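Local atomic coordinates of copper chaperone PCu(A)C (Methylosinus trichosporium OB3b, PDB entry 6P1G), a protein that binds copper through a histidine brace in its PCu(A)C domain, and probably serves as a copper chaperone in a methane-oxidizing bacterium. Residues I10-P15 with L29-V34. Residues are numbered along the deposited sequence; the frame is centred on the assembly and turned at random.
Sequences IKIEHP and LYMLVV. With CU (copper (II) ion), chain C.
Residues 10-15 and 29-34 pair as antiparallel strands of a beta hairpin, within the cupredoxin-like beta fold of the PCu(A)C domain. Two rungs hold the ladder: at Lys11-Val34, Lys11 N reaches Val34 O at 2.9 Å and Val34 N returns to Lys11 O; at Glu13-Leu32, Glu13 N meets Leu32 O at 2.7 Å, almost straight (173° at the hydrogen), and Leu32 N returns to Glu13 O over a longer 3.2 Å. Between them, Ile12 and Val33 form the non-hydrogen-bonded pair, their branched apolar side chains directed into the buried face. There Ile12 CG2 lies 4.0 Å from Met31 SD, a flexible thioether that fits among the branched residues, and Phe107 also covers Ile12. The other face is mixed: Glu13, partly exposed and extended beyond CG, runs alongside Leu32, and its OE2 comes within 3.2 Å of Leu32 CD2. Beyond this rung the register slips by one residue at His14, a beta bulge with positive phi (41°) that brings Pro15, not His14, opposite Met31. A chi1 of -166° turns the His14 imidazole away from its own backbone N, and the brace is completed with Met2 N and His3 ND1 as His14 ND1 meets the copper ion at 2.1 Å.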
loop_
_atom_site.group_PDB
_atom_site.type_symbol
_atom_site.label_atom_id
_atom_site.label_comp_id
_atom_site.label_asym_id
_atom_site.label_seq_id
_atom_site.Cartn_x
_atom_site.Cartn_y
_atom_site.Cartn_z
ATOM N N ILE A 10 -0.849 -7.028 13.108
ATOM C CA ILE A 10 -0.336 -6.689 11.784
ATOM C C ILE A 10 0.885 -5.781 11.882
ATOM O O ILE A 10 0.882 -4.808 12.638
ATOM C CB ILE A 10 -1.414 -5.990 10.924
ATOM C CG1 ILE A 10 -2.563 -6.951 10.616
ATOM C CG2 ILE A 10 -0.815 -5.454 9.630
ATOM C CD1 ILE A 10 -2.171 -8.098 9.713
ATOM N N LYS A 11 1.929 -6.097 11.124
ATOM C CA LYS A 11 3.073 -5.200 11.032
ATOM C C LYS A 11 3.343 -4.831 9.572
ATOM O O LYS A 11 3.400 -5.695 8.697
ATOM C CB LYS A 11 4.295 -5.835 11.697
ATOM C CG LYS A 11 5.537 -4.965 11.721
ATOM C CD LYS A 11 6.452 -5.389 12.861
ATOM C CE LYS A 11 6.757 -6.877 12.822
ATOM N NZ LYS A 11 7.495 -7.311 14.042
ATOM N N ILE A 12 3.504 -3.535 9.319
ATOM C CA ILE A 12 3.760 -3.034 7.971
ATOM C C ILE A 12 5.185 -2.517 7.845
ATOM O O ILE A 12 5.598 -1.630 8.589
ATOM C CB ILE A 12 2.777 -1.906 7.595
ATOM C CG1 ILE A 12 1.329 -2.398 7.694
ATOM C CG2 ILE A 12 3.067 -1.384 6.196
ATOM C CD1 ILE A 12 0.619 -1.969 8.959
ATOM N N GLU A 13 5.934 -3.067 6.894
ATOM C CA GLU A 13 7.341 -2.708 6.746
ATOM C C GLU A 13 7.599 -1.903 5.481
ATOM O O GLU A 13 7.270 -2.338 4.375
ATOM C CB GLU A 13 8.212 -3.965 6.749
ATOM C CG GLU A 13 8.120 -4.773 8.034
ATOM C CD GLU A 13 9.183 -5.849 8.122
ATOM O OE1 GLU A 13 9.130 -6.661 9.069
ATOM O OE2 GLU A 13 10.070 -5.885 7.242
ATOM N N HIS A 14 8.201 -0.732 5.678
ATOM C CA HIS A 14 8.571 0.204 4.615
ATOM C C HIS A 14 7.519 0.333 3.522
ATOM O O HIS A 14 7.724 -0.134 2.400
ATOM C CB HIS A 14 9.904 -0.182 3.976
ATOM C CG HIS A 14 10.490 0.905 3.127
ATOM N ND1 HIS A 14 11.053 2.044 3.662
ATOM C CD2 HIS A 14 10.564 1.046 1.784
ATOM C CE1 HIS A 14 11.470 2.829 2.685
ATOM N NE2 HIS A 14 11.185 2.247 1.534
ATOM N N PRO A 15 6.376 0.946 3.849
ATOM C CA PRO A 15 5.451 1.271 2.767
ATOM C C PRO A 15 6.084 2.316 1.860
ATOM O O PRO A 15 6.748 3.231 2.347
ATOM C CB PRO A 15 4.223 1.822 3.499
ATOM C CG PRO A 15 4.760 2.340 4.790
ATOM C CD PRO A 15 5.904 1.436 5.155
ATOM N N LEU A 29 1.025 1.782 -4.682
ATOM C CA LEU A 29 1.488 1.651 -3.306
ATOM C C LEU A 29 2.009 0.245 -3.031
ATOM O O LEU A 29 1.328 -0.746 -3.300
ATOM C CB LEU A 29 0.363 2.000 -2.330
ATOM C CG LEU A 29 0.607 1.684 -0.853
ATOM C CD1 LEU A 29 1.810 2.450 -0.314
ATOM C CD2 LEU A 29 -0.637 2.015 -0.049
ATOM N N TYR A 30 3.227 0.176 -2.503
ATOM C CA TYR A 30 3.887 -1.086 -2.185
ATOM C C TYR A 30 4.236 -1.158 -0.706
ATOM O O TYR A 30 4.395 -0.126 -0.050
ATOM C CB TYR A 30 5.153 -1.253 -3.024
ATOM C CG TYR A 30 4.926 -1.096 -4.509
ATOM C CD1 TYR A 30 4.252 -2.068 -5.236
ATOM C CD2 TYR A 30 5.383 0.026 -5.184
ATOM C CE1 TYR A 30 4.042 -1.926 -6.600
ATOM C CE2 TYR A 30 5.177 0.178 -6.540
ATOM C CZ TYR A 30 4.509 -0.799 -7.245
ATOM O OH TYR A 30 4.310 -0.638 -8.596
ATOM N N MET A 31 4.363 -2.379 -0.192
ATOM C CA MET A 31 4.693 -2.600 1.214
ATOM C C MET A 31 4.894 -4.077 1.502
ATOM O O MET A 31 4.501 -4.935 0.713
ATOM C CB MET A 31 3.595 -2.065 2.129
ATOM C CG MET A 31 2.291 -2.823 2.010
ATOM S SD MET A 31 0.960 -2.024 2.912
ATOM C CE MET A 31 0.925 -0.424 2.113
ATOM N N LEU A 32 5.528 -4.365 2.630
ATOM C CA LEU A 32 5.583 -5.721 3.153
ATOM C C LEU A 32 4.696 -5.817 4.391
ATOM O O LEU A 32 4.866 -5.055 5.344
ATOM C CB LEU A 32 7.020 -6.118 3.481
ATOM C CG LEU A 32 7.205 -7.356 4.359
ATOM C CD1 LEU A 32 6.790 -8.610 3.613
ATOM C CD2 LEU A 32 8.648 -7.460 4.814
ATOM N N VAL A 33 3.739 -6.739 4.367
ATOM C CA VAL A 33 2.812 -6.905 5.482
ATOM C C VAL A 33 3.012 -8.244 6.185
ATOM O O VAL A 33 2.990 -9.297 5.548
ATOM C CB VAL A 33 1.345 -6.801 5.018
ATOM C CG1 VAL A 33 0.400 -7.016 6.192
ATOM C CG2 VAL A 33 1.093 -5.455 4.356
ATOM N N VAL A 34 3.207 -8.197 7.499
ATOM C CA VAL A 34 3.376 -9.407 8.293
ATOM C C VAL A 34 2.165 -9.617 9.200
ATOM O O VAL A 34 1.852 -8.773 10.041
ATOM C CB VAL A 34 4.653 -9.350 9.148
ATOM C CG1 VAL A 34 4.783 -10.608 9.992
ATOM C CG2 VAL A 34 5.872 -9.164 8.265
HETATM CU CU CU C . 11.118 2.305 5.740
#